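Local coordinates for protein tudor (Drosophila melanogaster, PDB 4Q5W) that probably acts in piRNA-guided transposon silencing in the germline, its extended-Tudor module here being of the kind that recognises symmetrically dimethylated arginine in Piwi proteins such as Aubergine, at residues 44-49 / 73-78; 63-68 / 98-103; 115-120 / 173-178. One frame throughout, in Å; residues are numbered along the deposited sequence. Where two conformers were deposited one is given.

Contact 1 of 3, residues 44-49 / 73-78; sequences TEKAAV and EDDQYK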
loop_
_atom_site.group_PDB
_atom_site.type_symbol
_atom_site.label_atom_id
_atom_site.label_comp_id
_atom_site.label_asym_id
_atom_site.label_seq_id
_atom_site.Cartn_x
_atom_site.Cartn_y
_atom_site.Cartn_z
ATOM N N THR A 44 26.836 -5.492 -4.898
ATOM C CA THR A 44 28.090 -5.287 -5.631
ATOM C C THR A 44 27.938 -5.481 -7.146
ATOM O O THR A 44 28.924 -5.438 -7.887
ATOM C CB THR A 44 29.200 -6.223 -5.125
ATOM O OG1 THR A 44 28.769 -7.583 -5.249
ATOM C CG2 THR A 44 29.530 -5.928 -3.666
ATOM N N GLU A 45 26.705 -5.693 -7.596
ATOM C CA GLU A 45 26.408 -5.818 -9.018
ATOM C C GLU A 45 24.938 -5.498 -9.244
ATOM O O GLU A 45 24.190 -5.325 -8.290
ATOM C CB GLU A 45 26.734 -7.222 -9.526
ATOM C CG GLU A 45 25.979 -8.330 -8.816
ATOM C CD GLU A 45 26.370 -9.712 -9.320
ATOM O OE1 GLU A 45 26.291 -9.951 -10.545
ATOM O OE2 GLU A 45 26.759 -10.558 -8.487
ATOM N N LYS A 46 24.523 -5.401 -10.504
ATOM C CA LYS A 46 23.155 -4.959 -10.781
ATOM C C LYS A 46 22.108 -6.031 -10.477
ATOM O O LYS A 46 22.380 -7.228 -10.577
ATOM C CB LYS A 46 23.022 -4.454 -12.222
ATOM C CG LYS A 46 23.869 -3.214 -12.505
ATOM C CD LYS A 46 23.380 -2.446 -13.734
ATOM C CE LYS A 46 22.086 -1.693 -13.439
ATOM N NZ LYS A 46 21.660 -0.858 -14.600
ATOM N N ALA A 47 20.918 -5.593 -10.078
ATOM C CA ALA A 47 19.811 -6.511 -9.834
ATOM C C ALA A 47 18.942 -6.636 -11.087
ATOM O O ALA A 47 19.053 -5.831 -12.003
ATOM C CB ALA A 47 18.981 -6.031 -8.665
ATOM N N ALA A 48 18.091 -7.658 -11.126
ATOM C CA ALA A 48 17.173 -7.852 -12.245
ATOM C C ALA A 48 15.739 -7.727 -11.740
ATOM O O ALA A 48 15.507 -7.771 -10.540
ATOM C CB ALA A 48 17.402 -9.219 -12.896
ATOM N N VAL A 49 14.796 -7.554 -12.661
ATOM C CA VAL A 49 13.380 -7.449 -12.312
ATOM C C VAL A 49 12.983 -8.641 -11.442
ATOM O O VAL A 49 13.428 -9.759 -11.687
ATOM C CB VAL A 49 12.516 -7.381 -13.580
ATOM C CG1 VAL A 49 11.047 -7.538 -13.246
ATOM C CG2 VAL A 49 12.762 -6.061 -14.308
ATOM N N GLU A 73 17.534 3.481 -16.538
ATOM C CA GLU A 73 18.799 4.045 -16.984
ATOM C C GLU A 73 19.495 4.744 -15.821
ATOM O O GLU A 73 18.883 4.975 -14.777
ATOM C CB GLU A 73 18.573 5.025 -18.140
ATOM C CG GLU A 73 17.939 4.396 -19.377
ATOM C CD GLU A 73 18.849 3.388 -20.076
ATOM O OE1 GLU A 73 20.069 3.370 -19.791
ATOM O OE2 GLU A 73 18.342 2.614 -20.917
ATOM N N ASP A 74 20.774 5.065 -16.008
ATOM C CA ASP A 74 21.579 5.755 -14.998
ATOM C C ASP A 74 21.688 4.971 -13.691
ATOM O O ASP A 74 21.826 5.552 -12.611
ATOM C CB ASP A 74 21.051 7.173 -14.745
ATOM C CG ASP A 74 21.368 8.126 -15.881
ATOM O OD1 ASP A 74 20.586 8.181 -16.854
ATOM O OD2 ASP A 74 22.400 8.825 -15.798
ATOM N N ASP A 75 21.632 3.649 -13.806
ATOM C CA ASP A 75 21.757 2.757 -12.658
ATOM C C ASP A 75 20.725 3.026 -11.564
ATOM O O ASP A 75 21.024 2.921 -10.373
ATOM C CB ASP A 75 23.176 2.801 -12.090
ATOM C CG ASP A 75 24.160 2.021 -12.938
ATOM O OD1 ASP A 75 23.947 1.936 -14.168
ATOM O OD2 ASP A 75 25.139 1.485 -12.374
ATOM N N GLN A 76 19.516 3.377 -11.977
ATOM C CA GLN A 76 18.415 3.529 -11.031
ATOM C C GLN A 76 17.459 2.352 -11.146
ATOM O O GLN A 76 17.479 1.623 -12.136
ATOM C CB GLN A 76 17.683 4.848 -11.271
ATOM C CG GLN A 76 18.522 6.072 -10.946
ATOM C CD GLN A 76 17.685 7.321 -10.781
ATOM O OE1 GLN A 76 16.881 7.661 -11.648
ATOM N NE2 GLN A 76 17.857 8.005 -9.656
ATOM N N TYR A 77 16.628 2.165 -10.126
ATOM C CA TYR A 77 15.638 1.095 -10.124
ATOM C C TYR A 77 14.320 1.634 -9.609
ATOM O O TYR A 77 14.304 2.401 -8.651
ATOM C CB TYR A 77 16.067 -0.033 -9.183
ATOM C CG TYR A 77 17.401 -0.663 -9.502
ATOM C CD1 TYR A 77 17.470 -1.864 -10.191
ATOM C CD2 TYR A 77 18.589 -0.075 -9.086
ATOM C CE1 TYR A 77 18.681 -2.455 -10.473
ATOM C CE2 TYR A 77 19.816 -0.659 -9.371
ATOM C CZ TYR A 77 19.851 -1.852 -10.063
ATOM O OH TYR A 77 21.049 -2.459 -10.343
ATOM N N LYS A 78 13.222 1.235 -10.245
ATOM C CA LYS A 78 11.911 1.415 -9.646
ATOM C C LYS A 78 11.612 0.160 -8.849
ATOM O O LYS A 78 11.690 -0.952 -9.377
ATOM C CB LYS A 78 10.815 1.626 -10.697
ATOM C CG LYS A 78 9.424 1.807 -10.059
ATOM C CD LYS A 78 8.345 2.119 -11.081
ATOM C CE LYS A 78 7.010 2.450 -10.387
ATOM N NZ LYS A 78 5.883 2.629 -11.357
HETATM O O HOH W 1 19.528 0.461 -13.624
#

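Contact 2 of 3, residues 63-68 / 98-103; sequences FYRSRI and QEFTLI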
loop_
_atom_site.group_PDB
_atom_site.type_symbol
_atom_site.label_atom_id
_atom_site.label_comp_id
_atom_site.label_asym_id
_atom_site.label_seq_id
_atom_site.Cartn_x
_atom_site.Cartn_y
_atom_site.Cartn_z
ATOM N N PHE A 63 14.743 2.022 6.229
ATOM C CA PHE A 63 14.995 0.902 5.321
ATOM C C PHE A 63 13.815 -0.061 5.191
ATOM O O PHE A 63 13.116 -0.330 6.166
ATOM C CB PHE A 63 16.272 0.163 5.740
ATOM C CG PHE A 63 17.529 0.990 5.589
ATOM C CD1 PHE A 63 17.983 1.787 6.631
ATOM C CD2 PHE A 63 18.253 0.973 4.409
ATOM C CE1 PHE A 63 19.130 2.553 6.497
ATOM C CE2 PHE A 63 19.413 1.729 4.271
ATOM C CZ PHE A 63 19.850 2.522 5.315
ATOM N N TYR A 64 13.609 -0.574 3.979
ATOM C CA TYR A 64 12.437 -1.374 3.647
ATOM C C TYR A 64 12.778 -2.582 2.776
ATOM O O TYR A 64 13.645 -2.506 1.896
ATOM C CB TYR A 64 11.459 -0.513 2.862
ATOM C CG TYR A 64 10.832 0.593 3.666
ATOM C CD1 TYR A 64 11.479 1.802 3.851
ATOM C CD2 TYR A 64 9.574 0.429 4.222
ATOM C CE1 TYR A 64 10.893 2.826 4.596
ATOM C CE2 TYR A 64 8.979 1.445 4.955
ATOM C CZ TYR A 64 9.637 2.636 5.133
ATOM O OH TYR A 64 9.036 3.641 5.865
ATOM N N ARG A 65 12.075 -3.687 2.995
ATOM C CA ARG A 65 12.160 -4.799 2.072
ATOM C C ARG A 65 11.584 -4.372 0.734
ATOM O O ARG A 65 10.537 -3.725 0.680
ATOM C CB ARG A 65 11.388 -6.006 2.589
ATOM C CG ARG A 65 11.958 -6.583 3.874
ATOM C CD ARG A 65 11.542 -8.027 4.020
ATOM N NE ARG A 65 10.099 -8.160 4.208
ATOM C CZ ARG A 65 9.460 -9.323 4.190
ATOM N NH1 ARG A 65 8.142 -9.363 4.369
ATOM N NH2 ARG A 65 10.146 -10.443 3.998
ATOM N N SER A 66 12.259 -4.749 -0.346
ATOM C CA SER A 66 11.872 -4.283 -1.670
ATOM C C SER A 66 11.969 -5.356 -2.737
ATOM O O SER A 66 12.689 -6.339 -2.581
ATOM C CB SER A 66 12.749 -3.101 -2.079
ATOM O OG SER A 66 14.124 -3.439 -1.938
ATOM N N ARG A 67 11.257 -5.138 -3.841
ATOM C CA ARG A 67 11.360 -5.989 -5.017
ATOM C C ARG A 67 11.529 -5.091 -6.234
ATOM O O ARG A 67 10.853 -4.070 -6.364
ATOM C CB ARG A 67 10.122 -6.884 -5.188
ATOM C CG ARG A 67 10.155 -7.744 -6.445
ATOM C CD ARG A 67 9.089 -8.844 -6.434
ATOM N NE ARG A 67 7.790 -8.349 -5.981
ATOM C CZ ARG A 67 6.901 -7.754 -6.769
ATOM N NH1 ARG A 67 5.740 -7.343 -6.272
ATOM N NH2 ARG A 67 7.166 -7.575 -8.058
ATOM N N ILE A 68 12.445 -5.463 -7.117
ATOM C CA ILE A 68 12.719 -4.667 -8.304
ATOM C C ILE A 68 11.573 -4.769 -9.303
ATOM O O ILE A 68 11.221 -5.864 -9.748
ATOM C CB ILE A 68 14.025 -5.115 -8.993
ATOM C CG1 ILE A 68 15.193 -5.090 -7.999
ATOM C CG2 ILE A 68 14.326 -4.232 -10.193
ATOM C CD1 ILE A 68 15.514 -3.720 -7.449
ATOM N N GLN A 98 19.299 -12.768 5.405
ATOM C CA GLN A 98 18.774 -14.125 5.247
ATOM C C GLN A 98 17.522 -14.431 6.071
ATOM O O GLN A 98 16.661 -15.215 5.643
ATOM C CB GLN A 98 19.871 -15.145 5.583
ATOM C CG GLN A 98 19.492 -16.594 5.310
ATOM C CD GLN A 98 19.227 -16.872 3.840
ATOM O OE1 GLN A 98 19.605 -16.089 2.964
ATOM N NE2 GLN A 98 18.588 -18.004 3.560
ATOM N N GLU A 99 17.429 -13.825 7.249
ATOM C CA GLU A 99 16.322 -14.108 8.174
ATOM C C GLU A 99 14.948 -13.708 7.632
ATOM O O GLU A 99 13.919 -14.136 8.167
ATOM C CB GLU A 99 16.570 -13.451 9.537
ATOM C CG GLU A 99 16.700 -11.931 9.490
ATOM C CD GLU A 99 16.906 -11.317 10.861
ATOM O OE1 GLU A 99 16.667 -12.010 11.872
ATOM O OE2 GLU A 99 17.313 -10.137 10.935
ATOM N N PHE A 100 14.933 -12.901 6.571
ATOM C CA PHE A 100 13.684 -12.409 5.994
ATOM C C PHE A 100 13.241 -13.157 4.744
ATOM O O PHE A 100 12.118 -12.960 4.280
ATOM C CB PHE A 100 13.813 -10.932 5.608
ATOM C CG PHE A 100 14.122 -10.024 6.758
ATOM C CD1 PHE A 100 13.142 -9.701 7.686
ATOM C CD2 PHE A 100 15.381 -9.469 6.895
ATOM C CE1 PHE A 100 13.423 -8.860 8.743
ATOM C CE2 PHE A 100 15.670 -8.624 7.951
ATOM C CZ PHE A 100 14.686 -8.317 8.873
ATOM N N THR A 101 14.112 -14.009 4.202
ATOM C CA THR A 101 13.882 -14.653 2.908
ATOM C C THR A 101 12.517 -15.333 2.758
ATOM O O THR A 101 11.875 -15.243 1.714
ATOM C CB THR A 101 14.979 -15.690 2.614
ATOM O OG1 THR A 101 16.265 -15.082 2.793
ATOM C CG2 THR A 101 14.848 -16.220 1.193
ATOM N N LEU A 102 12.080 -16.027 3.805
ATOM C CA LEU A 102 10.838 -16.802 3.716
ATOM C C LEU A 102 9.609 -16.113 4.307
ATOM O O LEU A 102 8.521 -16.681 4.311
ATOM C CB LEU A 102 11.025 -18.151 4.404
ATOM C CG LEU A 102 12.159 -18.986 3.820
ATOM C CD1 LEU A 102 12.474 -20.137 4.741
ATOM C CD2 LEU A 102 11.741 -19.482 2.457
ATOM N N ILE A 103 9.784 -14.903 4.815
ATOM C CA ILE A 103 8.672 -14.164 5.404
ATOM C C ILE A 103 7.874 -13.465 4.306
ATOM O O ILE A 103 8.396 -12.604 3.609
ATOM C CB ILE A 103 9.168 -13.101 6.406
ATOM C CG1 ILE A 103 10.184 -13.714 7.385
ATOM C CG2 ILE A 103 7.985 -12.453 7.131
ATOM C CD1 ILE A 103 9.624 -14.820 8.256
#

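Contact 3 of 3, residues 115-120 / 173-178; sequences SAIFEK and LVQAEL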
loop_
_atom_site.group_PDB
_atom_site.type_symbol
_atom_site.label_atom_id
_atom_site.label_comp_id
_atom_site.label_asym_id
_atom_site.label_seq_id
_atom_site.Cartn_x
_atom_site.Cartn_y
_atom_site.Cartn_z
ATOM N N SER A 115 -17.590 0.302 -8.891
ATOM C CA SER A 115 -18.555 1.362 -9.164
ATOM C C SER A 115 -18.136 2.160 -10.386
ATOM O O SER A 115 -16.988 2.600 -10.483
ATOM C CB SER A 115 -18.687 2.302 -7.965
ATOM O OG SER A 115 -19.497 3.419 -8.297
ATOM N N ALA A 116 -19.061 2.351 -11.323
ATOM C CA ALA A 116 -18.763 3.154 -12.504
ATOM C C ALA A 116 -18.377 4.592 -12.139
ATOM O O ALA A 116 -17.683 5.267 -12.899
ATOM C CB ALA A 116 -19.940 3.140 -13.479
ATOM N N ILE A 117 -18.822 5.055 -10.975
ATOM C CA ILE A 117 -18.438 6.373 -10.500
ATOM C C ILE A 117 -16.926 6.418 -10.315
ATOM O O ILE A 117 -16.272 7.392 -10.684
ATOM C CB ILE A 117 -19.154 6.735 -9.177
ATOM C CG1 ILE A 117 -20.671 6.790 -9.409
ATOM C CG2 ILE A 117 -18.647 8.070 -8.650
ATOM C CD1 ILE A 117 -21.491 6.946 -8.128
ATOM N N PHE A 118 -16.372 5.342 -9.769
ATOM C CA PHE A 118 -14.939 5.286 -9.536
ATOM C C PHE A 118 -14.178 5.211 -10.852
ATOM O O PHE A 118 -13.097 5.789 -10.977
ATOM C CB PHE A 118 -14.558 4.071 -8.695
ATOM C CG PHE A 118 -15.214 4.015 -7.345
ATOM C CD1 PHE A 118 -15.695 5.159 -6.730
ATOM C CD2 PHE A 118 -15.339 2.804 -6.685
ATOM C CE1 PHE A 118 -16.291 5.092 -5.470
ATOM C CE2 PHE A 118 -15.927 2.731 -5.439
ATOM C CZ PHE A 118 -16.408 3.880 -4.831
ATOM N N GLU A 119 -14.727 4.482 -11.824
ATOM C CA GLU A 119 -14.014 4.238 -13.081
ATOM C C GLU A 119 -14.080 5.416 -14.050
ATOM O O GLU A 119 -13.169 5.632 -14.855
ATOM C CB GLU A 119 -14.554 2.983 -13.775
ATOM C CG GLU A 119 -14.538 1.737 -12.904
ATOM C CD GLU A 119 -13.139 1.320 -12.496
ATOM O OE1 GLU A 119 -12.166 1.674 -13.203
ATOM O OE2 GLU A 119 -13.014 0.630 -11.462
ATOM N N LYS A 120 -15.169 6.165 -13.983
ATOM C CA LYS A 120 -15.380 7.285 -14.886
ATOM C C LYS A 120 -14.725 8.558 -14.359
ATOM O O LYS A 120 -14.603 9.551 -15.076
ATOM C CB LYS A 120 -16.880 7.491 -15.106
ATOM C CG LYS A 120 -17.499 6.424 -16.003
ATOM C CD LYS A 120 -19.014 6.545 -16.105
ATOM C CE LYS A 120 -19.558 5.605 -17.181
ATOM N NZ LYS A 120 -20.982 5.876 -17.537
ATOM N N LEU A 173 -19.492 11.564 -1.985
ATOM C CA LEU A 173 -18.605 12.726 -2.076
ATOM C C LEU A 173 -18.198 13.080 -3.506
ATOM O O LEU A 173 -18.139 14.255 -3.856
ATOM C CB LEU A 173 -17.347 12.536 -1.230
ATOM C CG LEU A 173 -17.491 12.445 0.290
ATOM C CD1 LEU A 173 -16.130 12.359 0.955
ATOM C CD2 LEU A 173 -18.282 13.629 0.860
ATOM N N VAL A 174 -17.898 12.064 -4.316
ATOM C CA VAL A 174 -17.508 12.294 -5.708
ATOM C C VAL A 174 -18.694 12.852 -6.502
ATOM O O VAL A 174 -18.560 13.812 -7.251
ATOM C CB VAL A 174 -16.961 11.003 -6.364
ATOM C CG1 VAL A 174 -16.823 11.167 -7.886
ATOM C CG2 VAL A 174 -15.621 10.608 -5.739
ATOM N N GLN A 175 -19.866 12.257 -6.316
ATOM C CA GLN A 175 -21.055 12.725 -7.017
ATOM C C GLN A 175 -21.393 14.154 -6.613
ATOM O O GLN A 175 -21.841 14.950 -7.442
ATOM C CB GLN A 175 -22.241 11.795 -6.744
ATOM C CG GLN A 175 -22.097 10.422 -7.389
ATOM C CD GLN A 175 -22.274 10.448 -8.895
ATOM O OE1 GLN A 175 -21.316 10.658 -9.648
ATOM N NE2 GLN A 175 -23.499 10.210 -9.348
ATOM N N ALA A 176 -21.168 14.482 -5.344
ATOM C CA ALA A 176 -21.503 15.807 -4.834
ATOM C C ALA A 176 -20.617 16.883 -5.453
ATOM O O ALA A 176 -21.083 17.978 -5.755
ATOM C CB ALA A 176 -21.401 15.839 -3.308
ATOM N N GLU A 177 -19.342 16.557 -5.656
ATOM C CA GLU A 177 -18.405 17.489 -6.271
ATOM C C GLU A 177 -18.696 17.655 -7.765
ATOM O O GLU A 177 -18.710 18.772 -8.277
ATOM C CB GLU A 177 -16.958 17.032 -6.049
ATOM C CG GLU A 177 -15.918 17.989 -6.627
ATOM C CD GLU A 177 -14.554 17.840 -5.968
ATOM O OE1 GLU A 177 -13.553 18.270 -6.578
ATOM O OE2 GLU A 177 -14.484 17.324 -4.833
ATOM N N LEU A 178 -18.949 16.546 -8.453
ATOM C CA LEU A 178 -19.362 16.603 -9.860
ATOM C C LEU A 178 -20.652 17.402 -10.037
ATOM O O LEU A 178 -20.795 18.154 -10.997
ATOM C CB LEU A 178 -19.552 15.194 -10.419
ATOM C CG LEU A 178 -18.303 14.318 -10.518
ATOM C CD1 LEU A 178 -18.707 12.890 -10.890
ATOM C CD2 LEU A 178 -17.307 14.888 -11.522
#

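Contact 1 of 3, residues 44-49 / 73-78
Tyr-77, the first residue of strand 77-81 in the Tudor barrel, directs its side chain at Lys-46 and Ala-47, in the loop that leads into strand 52-56, and illustrates how a buried tyrosine can hold a loop by its hydroxyl while the ring packs beside it. The tight part is the phenol end. Tyr-77 OH accepts a hydrogen bond from Ala-47 N at 3.1 Å, with an N-H...O angle of 156°. Alongside, Ala-47 CB rests on Tyr-77 CE1 at 4.0 Å, while Ala-47 O sits beside the rim of the ring, level with it. Ile-68 of the neighbouring strand and Leu-93 pack against both Ala-47 and Tyr-77, so this half of the contact belongs to the barrel's apolar interior.

Lys-46 marks the change to the exposed side. Bent at chi3 (74°), its chain curls past the phenol, bringing CE within 3.4 Å of Tyr-77 OH, and carries the ammonium on toward the 73-76 turn. There the grip slackens: Lys-46 NZ and Asp-75 OD1 form only a long salt bridge of 3.6 Å between two exposed side chains. A water also bridges the two segments here. It stands above one face of the Tyr-77 ring, accepts from Lys-46 NZ at 2.7 Å and donates to Gln-76 O at 2.8 Å.

Contact 2 of 3, residues 63-68 / 98-103
In the Tudor barrel, Arg-65 of strand 63-71 reaches the turn that Phe-100 and Ile-103 bound in the connection between strands 87-90 and 108-112, a worked example of an arginine capturing a backbone carbonyl to hold an irregular segment. Phe-100 to Ile-103 form a type I beta turn, closed by Ile-103 N donating to Phe-100 O at 3.1 Å.

The terminal nitrogens of Arg-65 meet this turn with the edge of the guanidinium. Arg-65 NH2 gives the principal bond, 2.8 Å to Ile-103 O with an angle of 160° at the hydrogen, and the acceptor lies close to the guanidinium plane. Arg-65 NH1 adds a weak bond to Ile-103 O at 3.3 Å, which leaves that oxygen held in a fork. Arg-65 NH2 also comes within 3.2 Å of Phe-100 O. A bend at chi3 (-66°) turns the guanidinium from the run of the aliphatic chain toward Ile-103 O.

The charge has its strongest partner elsewhere: NH1 makes a salt bridge with Asp-83, and also bonds Lys-104 O. This would probably keep the buried arginine ionised and limit its rotation. Helix 25-37 covers the site, with Leu-35 touching both Arg-65 and Phe-100.

Carbon contacts are few. The Arg-65 chain crosses Phe-100 at a slant, guanidinium and ring planes 49° apart, and Arg-65 CD approaches Phe-100 CB at 4.0 Å. Truncation to an alanine here would probably leave Ile-103 O and the Asp-83 carboxylate without their shared partner, and open a gap beside Phe-100. Within the turn segment itself, CG of the preceding residue, Glu-99, lies over one face of the Phe-100 ring, offset toward its rim.

Contact 3 of 3, residues 115-120 / 173-178
Ile-117, in the short helix 116-120, meets Val-174 and Gln-175 of the long C-terminal helix 166-182, and shows how one branched side chain can engage two neighbours, its gamma methyl touching both and its delta methyl only Gln-175.

The purely apolar contact is made by the gamma methyl. Ile-117 CG2 touches Val-174 CG1 at 3.7 Å, the two side chains running antiparallel alongside one another. Val-174 is buried and leans as well on Thr-125 of helix 122-134, so a third helix backs this side.

The second kind is contact between an alkyl chain and the chain and amide of a glutamine. Folded at chi2 (-72°), Gln-175 brings its outer half back against Ile-117: CD1 of the isoleucine lies 3.6 Å from Gln-175 CG and 3.7 Å from Gln-175 CD. The amide oxygen follows, Gln-175 OE1 standing 3.8 Å from Ile-117 CG2. Gln-175 is exposed, so its chain lies over the isoleucine on the solvent side.

No hydrogen bond joins the two segments; those present lie within each. Ser-115 is the N-cap of the short helix, Ser-115 OG accepting from Ile-117 N at 3.2 Å; the same hydroxyl is hydrogen-bonded to Gln-171, a further link to helix 166-182.

This is side-chain packing of a capped short helix on a long one, in the part of the module built around the five-stranded sheet, consistent with the staphylococcal nuclease-like half of an extended Tudor domain.

From the N terminus, the chain passes through helix 25-37 to segment 44-49, where contact 1 opens. Contact 2 opens on strand 63-71 before contact 1 has closed at 73-78, and closes in turn at 98-103; the two loops therefore cross. Both fasten irregular segments to the sheet of the Tudor barrel, in which their strands are neighbours, and they meet directly at Ile-68, although their centres lie about 17 Å apart. Contact 3 follows in series: it closes a loop from 115-120 to 173-178, joining two helices beside the other sheet. Its nearest atoms remain about 18 Å from contact 1 and 21 Å from contact 2.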